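Local coordinates for protein putative cytosine/guanine deaminase (Unidentified, PDB 2PAJ) that deaminates isoxanthopterin and other 2-amino-4-hydroxypteridines at a zinc site, exchanging the amino group for oxygen from water and releasing ammonium, at residues Ala415-Asp420 against Ile432-Ser437; Ser442-Ala445 against Lys451-Val454; Asn138-Pro143 against Phe147-Ile152; Ser82-Glu87 against Ala108-Arg113. All blocks are in the same frame, centred on the assembly; numbering follows the deposited sequence.

Interaction 1. Residues Ala415-Asp420 against Ile432-Ser437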
loop_
_atom_site.group_PDB
_atom_site.type_symbol
_atom_site.label_atom_id
_atom_site.label_comp_id
_atom_site.label_asym_id
_atom_site.label_seq_id
_atom_site.Cartn_x
_atom_site.Cartn_y
_atom_site.Cartn_z
ATOM N N ALA A 415 -12.536 5.597 -6.295
ATOM C CA ALA A 415 -13.054 6.075 -5.028
ATOM C C ALA A 415 -13.952 7.286 -5.298
ATOM O O ALA A 415 -13.561 8.229 -5.983
ATOM C CB ALA A 415 -11.916 6.453 -4.110
ATOM N N VAL A 416 -15.170 7.236 -4.779
ATOM C CA VAL A 416 -16.119 8.320 -4.935
ATOM C C VAL A 416 -16.380 8.849 -3.538
ATOM O O VAL A 416 -16.993 8.164 -2.718
ATOM C CB VAL A 416 -17.421 7.812 -5.558
ATOM C CG1 VAL A 416 -18.442 8.938 -5.655
ATOM C CG2 VAL A 416 -17.120 7.243 -6.922
ATOM N N TYR A 417 -15.903 10.061 -3.266
ATOM C CA TYR A 417 -16.067 10.671 -1.945
ATOM C C TYR A 417 -17.194 11.697 -1.821
ATOM O O TYR A 417 -17.370 12.558 -2.684
ATOM C CB TYR A 417 -14.768 11.350 -1.504
ATOM C CG TYR A 417 -13.532 10.485 -1.539
ATOM C CD1 TYR A 417 -12.590 10.628 -2.565
ATOM C CD2 TYR A 417 -13.276 9.552 -0.530
ATOM C CE1 TYR A 417 -11.423 9.868 -2.581
ATOM C CE2 TYR A 417 -12.112 8.789 -0.539
ATOM C CZ TYR A 417 -11.190 8.953 -1.566
ATOM O OH TYR A 417 -10.032 8.208 -1.580
ATOM N N ARG A 418 -17.962 11.592 -0.743
ATOM C CA ARG A 418 -19.026 12.553 -0.486
ATOM C C ARG A 418 -18.463 13.510 0.572
ATOM O O ARG A 418 -18.046 13.076 1.648
ATOM C CB ARG A 418 -20.289 11.849 0.028
ATOM C CG ARG A 418 -21.451 12.797 0.296
ATOM C CD ARG A 418 -22.777 12.076 0.198
ATOM N NE ARG A 418 -23.170 11.827 -1.187
ATOM C CZ ARG A 418 -23.919 10.795 -1.559
ATOM N NH1 ARG A 418 -24.340 9.925 -0.645
ATOM N NH2 ARG A 418 -24.262 10.632 -2.827
ATOM N N LEU A 419 -18.417 14.803 0.251
ATOM C CA LEU A 419 -17.884 15.802 1.176
ATOM C C LEU A 419 -19.010 16.407 1.997
ATOM O O LEU A 419 -19.200 17.618 2.006
ATOM C CB LEU A 419 -17.175 16.910 0.404
ATOM C CG LEU A 419 -16.161 16.496 -0.660
ATOM C CD1 LEU A 419 -15.622 17.738 -1.334
ATOM C CD2 LEU A 419 -15.027 15.696 -0.038
ATOM N N ASP A 420 -19.746 15.558 2.696
ATOM C CA ASP A 420 -20.874 15.990 3.507
ATOM C C ASP A 420 -20.496 16.472 4.915
ATOM O O ASP A 420 -21.366 16.843 5.707
ATOM C CB ASP A 420 -21.866 14.837 3.585
ATOM C CG ASP A 420 -21.206 13.547 4.021
ATOM O OD1 ASP A 420 -20.847 13.426 5.216
ATOM O OD2 ASP A 420 -21.029 12.656 3.162
ATOM N N ILE A 432 -10.025 19.213 -4.111
ATOM C CA ILE A 432 -8.851 19.246 -3.260
ATOM C C ILE A 432 -9.053 18.706 -1.837
ATOM O O ILE A 432 -8.091 18.318 -1.175
ATOM C CB ILE A 432 -8.318 20.706 -3.262
ATOM C CG1 ILE A 432 -7.093 20.768 -4.157
ATOM C CG2 ILE A 432 -8.073 21.228 -1.862
ATOM C CD1 ILE A 432 -6.734 22.164 -4.622
ATOM N N GLY A 433 -10.312 18.643 -1.404
ATOM C CA GLY A 433 -10.667 18.201 -0.060
ATOM C C GLY A 433 -10.124 16.915 0.541
ATOM O O GLY A 433 -9.640 16.922 1.676
ATOM N N PRO A 434 -10.216 15.786 -0.172
ATOM C CA PRO A 434 -9.717 14.503 0.333
ATOM C C PRO A 434 -8.261 14.516 0.797
ATOM O O PRO A 434 -7.878 13.749 1.674
ATOM C CB PRO A 434 -9.933 13.567 -0.852
ATOM C CG PRO A 434 -11.161 14.119 -1.482
ATOM C CD PRO A 434 -10.915 15.607 -1.457
ATOM N N VAL A 435 -7.457 15.394 0.209
ATOM C CA VAL A 435 -6.040 15.498 0.544
ATOM C C VAL A 435 -5.678 16.665 1.448
ATOM O O VAL A 435 -4.742 16.572 2.241
ATOM C CB VAL A 435 -5.208 15.665 -0.716
ATOM C CG1 VAL A 435 -3.767 15.949 -0.353
ATOM C CG2 VAL A 435 -5.354 14.450 -1.589
ATOM N N ALA A 436 -6.424 17.761 1.325
ATOM C CA ALA A 436 -6.133 18.964 2.088
ATOM C C ALA A 436 -6.978 19.243 3.332
ATOM O O ALA A 436 -6.511 19.909 4.249
ATOM C CB ALA A 436 -6.179 20.164 1.152
ATOM N N SER A 437 -8.199 18.720 3.384
ATOM C CA SER A 437 -9.096 18.987 4.510
ATOM C C SER A 437 -8.863 18.240 5.815
ATOM O O SER A 437 -9.443 18.588 6.838
ATOM C CB SER A 437 -10.538 18.753 4.072
ATOM O OG SER A 437 -10.839 19.490 2.903
#
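The phenol ring of Tyr-417 meets the ring of Pro-434, with Tyr-417 CD1 lying 3.9 Å from Pro-434 CG; the approach is oblique to the aromatic plane. A second flat group, that of Tyr-69, joins the Tyr-417 ring edge-to-face. Leu-419 adds the other half of the contact by bringing its CD2 branch to 4.4 Å from Pro-434 CD, so the pyrrolidine ring touches two residues that project from the same side of the chain. A first torsion that sets CG beside the backbone N, anti to the carbonyl carbon (chi1 -53°), turns the Tyr-417 ring toward the proline, which it crosses obliquely. No hydrogen bond crosses this interface, which is purely apolar. Polar order belongs instead to the 432-437 turn itself: Ile-432 O accepts from Ala-436 N at 3.1 Å and also from Val-435 N, while Ser-437 N closes the next turn on Gly-433 O. Beyond the strand the chain bends through an inverse gamma turn centred on Leu-419. The contact thus lays the short helix 433-436 against the end of strand 414-418, which runs antiparallel to both 67-73 and 442-448, while Val-435 of the same helix packs against helix 346-359.

Interaction 2. Residues Ser442-Ala445 against Lys451-Val454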
loop_
_atom_site.group_PDB
_atom_site.type_symbol
_atom_site.label_atom_id
_atom_site.label_comp_id
_atom_site.label_asym_id
_atom_site.label_seq_id
_atom_site.Cartn_x
_atom_site.Cartn_y
_atom_site.Cartn_z
ATOM N N SER A 442 -16.201 10.808 3.314
ATOM C CA SER A 442 -17.172 9.733 3.311
ATOM C C SER A 442 -17.105 8.970 1.986
ATOM O O SER A 442 -17.349 9.544 0.928
ATOM C CB SER A 442 -18.565 10.345 3.531
ATOM O OG SER A 442 -19.605 9.388 3.495
ATOM N N VAL A 443 -16.751 7.685 2.038
ATOM C CA VAL A 443 -16.691 6.873 0.821
ATOM C C VAL A 443 -18.083 6.356 0.460
ATOM O O VAL A 443 -18.537 5.323 0.963
ATOM C CB VAL A 443 -15.725 5.658 0.956
ATOM C CG1 VAL A 443 -14.293 6.092 0.716
ATOM C CG2 VAL A 443 -15.856 5.054 2.322
ATOM N N MET A 444 -18.765 7.092 -0.410
ATOM C CA MET A 444 -20.092 6.683 -0.822
ATOM C C MET A 444 -19.869 5.486 -1.729
ATOM O O MET A 444 -20.721 4.611 -1.842
ATOM C CB MET A 444 -20.812 7.833 -1.565
ATOM C CG MET A 444 -20.485 7.968 -3.048
ATOM S SD MET A 444 -21.699 7.138 -4.115
ATOM C CE MET A 444 -22.328 8.550 -5.055
ATOM N N ALA A 445 -18.698 5.435 -2.351
ATOM C CA ALA A 445 -18.395 4.328 -3.247
ATOM C C ALA A 445 -16.912 4.051 -3.482
ATOM O O ALA A 445 -16.141 4.950 -3.792
ATOM C CB ALA A 445 -19.079 4.561 -4.586
ATOM N N LYS A 451 -15.867 -3.853 -8.859
ATOM C CA LYS A 451 -16.861 -4.283 -7.894
ATOM C C LYS A 451 -16.938 -3.282 -6.762
ATOM O O LYS A 451 -15.930 -2.704 -6.358
ATOM C CB LYS A 451 -16.528 -5.684 -7.383
ATOM C CG LYS A 451 -16.699 -6.707 -8.495
ATOM C CD LYS A 451 -16.456 -8.149 -8.084
ATOM C CE LYS A 451 -16.697 -9.031 -9.307
ATOM N NZ LYS A 451 -16.556 -10.489 -9.048
ATOM N N ARG A 452 -18.152 -3.057 -6.275
ATOM C CA ARG A 452 -18.362 -2.107 -5.203
ATOM C C ARG A 452 -18.070 -2.709 -3.831
ATOM O O ARG A 452 -18.870 -3.440 -3.246
ATOM C CB ARG A 452 -19.781 -1.544 -5.270
ATOM C CG ARG A 452 -19.989 -0.365 -4.352
ATOM C CD ARG A 452 -20.840 0.692 -5.013
ATOM N NE ARG A 452 -21.217 1.727 -4.059
ATOM C CZ ARG A 452 -22.213 2.578 -4.252
ATOM N NH1 ARG A 452 -22.929 2.514 -5.370
ATOM N NH2 ARG A 452 -22.502 3.477 -3.326
ATOM N N VAL A 453 -16.894 -2.369 -3.330
ATOM C CA VAL A 453 -16.418 -2.862 -2.057
ATOM C C VAL A 453 -16.993 -2.053 -0.920
ATOM O O VAL A 453 -17.165 -2.565 0.185
ATOM C CB VAL A 453 -14.881 -2.797 -2.007
ATOM C CG1 VAL A 453 -14.366 -3.273 -0.645
ATOM C CG2 VAL A 453 -14.313 -3.636 -3.133
ATOM N N VAL A 454 -17.285 -0.789 -1.206
ATOM C CA VAL A 454 -17.839 0.126 -0.216
ATOM C C VAL A 454 -19.057 0.894 -0.719
ATOM O O VAL A 454 -19.093 1.383 -1.848
ATOM C CB VAL A 454 -16.788 1.168 0.242
ATOM C CG1 VAL A 454 -17.382 2.056 1.311
ATOM C CG2 VAL A 454 -15.533 0.471 0.764
#
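Val-443 begins the contact by setting its CG2 methyl 3.5 Å from Val-454 CG1, the two side chains crossing at about a right angle. The same Val-454 methyl also lies near the carbonyl oxygen of Val-443. It is put there by a first torsion that holds CG1 anti to the backbone N (chi1 -177°), beside the carbonyl carbon.

At Met-444 the contact turns polar. Its side chain leaves the backbone pointing away from 451-454 but bends twice, packing on Val-416 and Val-61; its carbonyl oxygen receives Arg-452 NH2 at 2.6 Å. That bond is bent, 134° at the hydrogen, and the oxygen sits somewhat out of the guanidinium plane. Met-444 SD lies 3.8 Å from the same nitrogen. The setting is a beta hairpin formed by strands 442-448 and 451-455, with a classic bulge in each strand: Met-444 and Ala-445 both face Val-416 of the adjoining strand 414-418, and Val-453 and Val-454 both face Leu-446 across the hairpin.

Ala-445 comes next, and its CB rests over one face of the Arg-452 guanidinium, 3.6 Å from Arg-452 NE and displaced toward the rim. That NE donates to Val-454 O, which lies in the guanidinium plane, at 3.1 Å and 156°, so the arginine side chain folds back onto its own strand while spanning to the other. Val-454 O has a further neighbour in Ala-445 CA, 3.3 Å away, whose hydrogen points almost straight at the oxygen.

Interaction 3. Residues Asn138-Pro143 against Phe147-Ile152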
loop_
_atom_site.group_PDB
_atom_site.type_symbol
_atom_site.label_atom_id
_atom_site.label_comp_id
_atom_site.label_asym_id
_atom_site.label_seq_id
_atom_site.Cartn_x
_atom_site.Cartn_y
_atom_site.Cartn_z
ATOM N N ASN A 138 5.121 -8.132 5.354
ATOM C CA ASN A 138 4.940 -9.122 6.403
ATOM C C ASN A 138 6.252 -9.809 6.747
ATOM O O ASN A 138 6.982 -10.264 5.864
ATOM C CB ASN A 138 3.886 -10.149 5.971
ATOM C CG ASN A 138 3.627 -11.204 7.030
ATOM O OD1 ASN A 138 3.818 -10.961 8.225
ATOM N ND2 ASN A 138 3.161 -12.375 6.600
ATOM N N TYR A 139 6.573 -9.855 8.036
ATOM C CA TYR A 139 7.802 -10.506 8.438
ATOM C C TYR A 139 7.653 -11.411 9.638
ATOM O O TYR A 139 8.637 -11.775 10.299
ATOM C CB TYR A 139 8.942 -9.500 8.623
ATOM C CG TYR A 139 8.720 -8.417 9.637
ATOM C CD1 TYR A 139 8.704 -8.701 11.001
ATOM C CD2 TYR A 139 8.619 -7.094 9.230
ATOM C CE1 TYR A 139 8.606 -7.700 11.934
ATOM C CE2 TYR A 139 8.519 -6.075 10.145
ATOM C CZ TYR A 139 8.513 -6.382 11.498
ATOM O OH TYR A 139 8.415 -5.372 12.414
ATOM N N VAL A 140 6.415 -11.799 9.912
ATOM C CA VAL A 140 6.220 -12.748 10.985
ATOM C C VAL A 140 6.302 -14.133 10.316
ATOM O O VAL A 140 5.372 -14.607 9.652
ATOM C CB VAL A 140 4.876 -12.536 11.739
ATOM C CG1 VAL A 140 4.464 -11.078 11.634
ATOM C CG2 VAL A 140 3.803 -13.462 11.237
ATOM N N TYR A 141 7.484 -14.730 10.457
ATOM C CA TYR A 141 7.814 -16.045 9.925
ATOM C C TYR A 141 8.910 -16.573 10.848
ATOM O O TYR A 141 9.744 -15.807 11.340
ATOM C CB TYR A 141 8.364 -15.926 8.508
ATOM C CG TYR A 141 7.364 -15.418 7.492
ATOM C CD1 TYR A 141 6.251 -16.185 7.138
ATOM C CD2 TYR A 141 7.529 -14.162 6.887
ATOM C CE1 TYR A 141 5.335 -15.726 6.219
ATOM C CE2 TYR A 141 6.611 -13.686 5.957
ATOM C CZ TYR A 141 5.518 -14.477 5.636
ATOM O OH TYR A 141 4.579 -14.015 4.760
ATOM N N TYR A 142 8.906 -17.877 11.094
ATOM C CA TYR A 142 9.905 -18.502 11.956
ATOM C C TYR A 142 9.727 -20.003 11.881
ATOM O O TYR A 142 8.614 -20.491 11.695
ATOM C CB TYR A 142 9.739 -18.028 13.398
ATOM C CG TYR A 142 8.373 -18.310 13.991
ATOM C CD1 TYR A 142 8.132 -19.490 14.708
ATOM C CD2 TYR A 142 7.338 -17.372 13.886
ATOM C CE1 TYR A 142 6.904 -19.722 15.317
ATOM C CE2 TYR A 142 6.106 -17.593 14.487
ATOM C CZ TYR A 142 5.896 -18.767 15.207
ATOM O OH TYR A 142 4.695 -18.971 15.849
ATOM N N PRO A 143 10.829 -20.756 12.010
ATOM C CA PRO A 143 10.765 -22.214 11.947
ATOM C C PRO A 143 9.646 -22.805 12.799
ATOM O O PRO A 143 9.526 -22.499 13.984
ATOM C CB PRO A 143 12.149 -22.626 12.424
ATOM C CG PRO A 143 13.013 -21.523 11.893
ATOM C CD PRO A 143 12.213 -20.297 12.245
ATOM N N PHE A 147 0.896 -21.402 12.131
ATOM C CA PHE A 147 -0.094 -20.862 11.203
ATOM C C PHE A 147 0.542 -20.273 9.949
ATOM O O PHE A 147 1.718 -19.901 9.941
ATOM C CB PHE A 147 -0.955 -19.814 11.909
ATOM C CG PHE A 147 -0.175 -18.663 12.434
ATOM C CD1 PHE A 147 0.040 -17.541 11.650
ATOM C CD2 PHE A 147 0.371 -18.710 13.703
ATOM C CE1 PHE A 147 0.786 -16.479 12.117
ATOM C CE2 PHE A 147 1.120 -17.662 14.190
ATOM C CZ PHE A 147 1.331 -16.533 13.393
ATOM N N ASP A 148 -0.247 -20.212 8.881
ATOM C CA ASP A 148 0.229 -19.671 7.619
ATOM C C ASP A 148 -0.136 -18.183 7.487
ATOM O O ASP A 148 -1.257 -17.828 7.095
ATOM C CB ASP A 148 -0.360 -20.459 6.445
ATOM C CG ASP A 148 0.324 -20.125 5.148
ATOM O OD1 ASP A 148 1.091 -19.146 5.168
ATOM O OD2 ASP A 148 0.112 -20.814 4.128
ATOM N N SER A 149 0.815 -17.321 7.836
ATOM C CA SER A 149 0.624 -15.876 7.752
ATOM C C SER A 149 0.158 -15.484 6.354
ATOM O O SER A 149 -0.894 -14.864 6.173
ATOM C CB SER A 149 1.936 -15.167 8.046
ATOM O OG SER A 149 2.349 -15.484 9.353
ATOM N N SER A 150 0.956 -15.854 5.363
ATOM C CA SER A 150 0.640 -15.540 3.993
ATOM C C SER A 150 -0.784 -15.953 3.631
ATOM O O SER A 150 -1.530 -15.167 3.038
ATOM C CB SER A 150 1.648 -16.222 3.088
ATOM O OG SER A 150 2.958 -15.873 3.495
ATOM N N ALA A 151 -1.167 -17.174 3.989
ATOM C CA ALA A 151 -2.509 -17.660 3.693
ATOM C C ALA A 151 -3.544 -16.694 4.250
ATOM O O ALA A 151 -4.419 -16.216 3.536
ATOM C CB ALA A 151 -2.707 -19.028 4.310
ATOM N N ILE A 152 -3.430 -16.426 5.541
ATOM C CA ILE A 152 -4.344 -15.538 6.236
ATOM C C ILE A 152 -4.455 -14.151 5.588
ATOM O O ILE A 152 -5.562 -13.634 5.393
ATOM C CB ILE A 152 -3.909 -15.389 7.712
ATOM C CG1 ILE A 152 -3.969 -16.758 8.406
ATOM C CG2 ILE A 152 -4.780 -14.369 8.406
ATOM C CD1 ILE A 152 -3.250 -16.812 9.733
#
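Tyr-141 OH and Ser-150 OG share a 2.8 Å hydrogen bond in which either hydroxyl may be the donor. Tyr-141 CG lies beside its backbone N, anti to the carbonyl carbon (chi1 -66°), which swings the hydroxyl over to the helix. The serine oxygen lies at the edge of the tyrosine ring, near its plane, whereas Ser-149 CB approaches the same ring obliquely. Asn-138 ND2 also lies 2.8 Å from Tyr-141 OH, and passes 3.4 Å from Ser-149 CB. The amide's oxygen works within its own segment: Asn-138 OD1 accepts from Val-140 N at 3.2 Å, nearly straight at 172° but from above the carbonyl plane, which makes an Asx turn. Just beyond it, Val-140 O receives Ser-149 OG at 3.2 Å, so consecutive serines tie consecutive residues of the loop to the first turn of helix 149-159. Farther along, Tyr-142 and Phe-147 cross at about a right angle, with Tyr-142 OH 4.2 Å from Phe-147 CE2. The helix start has its own N-cap, Asp-148, whose OD1 accepts weakly from Ala-151 N while OD2 forms a salt bridge to Arg-199. Arg-168 makes a cation-pi contact with the Tyr-141 ring. The whole is a beta-alpha loop of an amidohydrolase TIM barrel, joining strand 131-136 to helix 149-159 beside the active site; the side chain of Asn-138 lies about 7 Å from that of the zinc ligand His-78.

Interaction 4. Residues Ser82-Glu87 against Ala108-Arg113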
loop_
_atom_site.group_PDB
_atom_site.type_symbol
_atom_site.label_atom_id
_atom_site.label_comp_id
_atom_site.label_asym_id
_atom_site.label_seq_id
_atom_site.Cartn_x
_atom_site.Cartn_y
_atom_site.Cartn_z
ATOM N N SER A 82 -1.086 -3.664 13.679
ATOM C CA SER A 82 -2.384 -3.051 13.879
ATOM C C SER A 82 -2.966 -3.357 15.251
ATOM O O SER A 82 -4.003 -2.816 15.637
ATOM C CB SER A 82 -3.341 -3.501 12.782
ATOM O OG SER A 82 -2.933 -2.965 11.536
ATOM N N LEU A 83 -2.294 -4.236 15.986
ATOM C CA LEU A 83 -2.725 -4.591 17.333
ATOM C C LEU A 83 -1.634 -4.174 18.295
ATOM O O LEU A 83 -1.662 -4.519 19.469
ATOM C CB LEU A 83 -2.981 -6.093 17.467
ATOM C CG LEU A 83 -4.275 -6.678 16.888
ATOM C CD1 LEU A 83 -4.231 -8.178 17.077
ATOM C CD2 LEU A 83 -5.513 -6.095 17.565
ATOM N N LEU A 84 -0.675 -3.420 17.769
ATOM C CA LEU A 84 0.458 -2.909 18.531
ATOM C C LEU A 84 0.575 -1.407 18.278
ATOM O O LEU A 84 1.665 -0.836 18.359
ATOM C CB LEU A 84 1.748 -3.603 18.087
ATOM C CG LEU A 84 1.800 -5.136 18.091
ATOM C CD1 LEU A 84 3.078 -5.597 17.419
ATOM C CD2 LEU A 84 1.721 -5.665 19.519
ATOM N N LYS A 85 -0.561 -0.787 17.965
ATOM C CA LYS A 85 -0.649 0.644 17.681
ATOM C C LYS A 85 0.166 1.510 18.640
ATOM O O LYS A 85 1.063 2.259 18.223
ATOM C CB LYS A 85 -2.114 1.092 17.711
ATOM C CG LYS A 85 -2.973 0.513 16.582
ATOM C CD LYS A 85 -3.728 1.622 15.863
ATOM C CE LYS A 85 -4.251 1.180 14.509
ATOM N NZ LYS A 85 -5.533 0.457 14.591
ATOM N N GLY A 86 -0.151 1.412 19.923
ATOM C CA GLY A 86 0.573 2.196 20.909
ATOM C C GLY A 86 2.055 2.470 20.625
ATOM O O GLY A 86 2.407 3.555 20.147
ATOM N N GLU A 87 2.919 1.496 20.936
ATOM C CA GLU A 87 4.376 1.616 20.742
ATOM C C GLU A 87 5.018 0.367 20.129
ATOM O O GLU A 87 4.314 -0.506 19.608
ATOM C CB GLU A 87 5.050 1.935 22.089
ATOM C CG GLU A 87 5.283 3.426 22.310
ATOM C CD GLU A 87 6.033 4.055 21.139
ATOM O OE1 GLU A 87 5.426 4.244 20.061
ATOM O OE2 GLU A 87 7.238 4.339 21.294
ATOM N N ALA A 108 6.243 -12.028 19.507
ATOM C CA ALA A 108 6.196 -13.455 19.786
ATOM C C ALA A 108 4.843 -13.915 20.338
ATOM O O ALA A 108 4.600 -15.116 20.448
ATOM C CB ALA A 108 7.321 -13.834 20.750
ATOM N N LEU A 109 3.962 -12.970 20.669
ATOM C CA LEU A 109 2.644 -13.311 21.225
ATOM C C LEU A 109 1.546 -13.434 20.172
ATOM O O LEU A 109 0.371 -13.635 20.513
ATOM C CB LEU A 109 2.188 -12.276 22.262
ATOM C CG LEU A 109 3.194 -11.701 23.253
ATOM C CD1 LEU A 109 2.434 -10.878 24.282
ATOM C CD2 LEU A 109 3.981 -12.812 23.919
ATOM N N PHE A 110 1.906 -13.296 18.900
ATOM C CA PHE A 110 0.907 -13.413 17.846
ATOM C C PHE A 110 0.627 -14.859 17.465
ATOM O O PHE A 110 1.541 -15.674 17.373
ATOM C CB PHE A 110 1.326 -12.590 16.625
ATOM C CG PHE A 110 1.033 -11.124 16.779
ATOM C CD1 PHE A 110 1.849 -10.316 17.565
ATOM C CD2 PHE A 110 -0.111 -10.576 16.214
ATOM C CE1 PHE A 110 1.527 -8.996 17.794
ATOM C CE2 PHE A 110 -0.449 -9.264 16.432
ATOM C CZ PHE A 110 0.374 -8.460 17.229
ATOM N N ASP A 111 -0.649 -15.173 17.264
ATOM C CA ASP A 111 -1.055 -16.529 16.916
ATOM C C ASP A 111 -2.035 -16.505 15.741
ATOM O O ASP A 111 -2.084 -15.547 14.976
ATOM C CB ASP A 111 -1.710 -17.197 18.132
ATOM C CG ASP A 111 -3.156 -16.750 18.347
ATOM O OD1 ASP A 111 -3.452 -15.561 18.116
ATOM O OD2 ASP A 111 -4.002 -17.582 18.758
ATOM N N GLU A 112 -2.805 -17.574 15.603
ATOM C CA GLU A 112 -3.801 -17.695 14.542
ATOM C C GLU A 112 -4.779 -16.524 14.600
ATOM O O GLU A 112 -4.726 -15.588 13.802
ATOM C CB GLU A 112 -4.570 -19.011 14.734
ATOM C CG GLU A 112 -5.776 -19.204 13.831
ATOM C CD GLU A 112 -5.391 -19.221 12.368
ATOM O OE1 GLU A 112 -4.203 -19.488 12.076
ATOM O OE2 GLU A 112 -6.275 -18.983 11.509
ATOM N N ARG A 113 -5.675 -16.622 15.575
ATOM C CA ARG A 113 -6.716 -15.649 15.839
ATOM C C ARG A 113 -6.215 -14.213 15.775
ATOM O O ARG A 113 -6.746 -13.386 15.027
ATOM C CB ARG A 113 -7.310 -15.932 17.224
ATOM C CG ARG A 113 -8.298 -14.896 17.709
ATOM C CD ARG A 113 -9.688 -15.137 17.112
ATOM N NE ARG A 113 -10.439 -13.885 16.951
ATOM C CZ ARG A 113 -10.364 -13.086 15.884
ATOM N NH1 ARG A 113 -9.575 -13.398 14.853
ATOM N NH2 ARG A 113 -11.070 -11.959 15.858
#
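Phe-110 pushes the far end of its ring against Leu-83 and Leu-84 in the connection between strand 67-73 and helix 112-127 of the amidohydrolase TIM barrel. Such loops at the mouth of the barrel border the metal site, and here the side chain of Leu-84 is about 4 Å from that of Gln-81, a probable substrate-binding residue. Most of the chain between the two segments is not modelled; the apolar cluster joins the parts on either side of it.

All three residues share one conformation at the first torsion, CG beside the backbone N and anti to the carbonyl carbon; for Phe-110, chi1 is -80°. The bond from CA to CB of Phe-110 is not aimed at 82-87, so it is the length of the side chain that delivers CE1, CZ and CE2 to the leucines. Leu-83 crosses the ring obliquely: its CD1 reaches 4.0 Å from Phe-110 CE2, while its CB stands 4.1 Å from Phe-110 CZ. On its other contacts Leu-83 packs against Leu-117, Ala-118 and Ile-121 of helix 112-127.

Leu-84 and Phe-110 approach each other from opposite directions, the leucine coming up at the ring's edge. Its second torsion (171°) sets CD1 anti to CA, so the branch point faces the aromatic rim: Leu-84 CG lies 3.7 Å from Phe-110 CZ. Leu-84 CD1 and CD2 each stand 3.8 Å from Phe-110 CE1, CD2 at the rim in the ring plane and CD1 displaced out of it.

How the interactions relate
The four contacts form two touching pairs, and the centres within each pair are 13 Å apart. Interactions 1 and 2 are stitched by probable backbone hydrogen bonds between neighbouring antiparallel strands, Val-416 N to Ala-445 O and Arg-418 N to Ser-442 O, each 2.7 Å. Interactions 3 and 4 abut through Phe-147, whose CE2 lies 3.7 Å from Asp-111 CA. The pairs stand well apart: the centres of interactions 1 and 3 are 36 Å from each other, on opposite sides of the chain's centre. Only the second pair borders the zinc site, with the side chains of Asn-138 and Leu-84 about 11 and 12 Å from the metal; the first lies away from it.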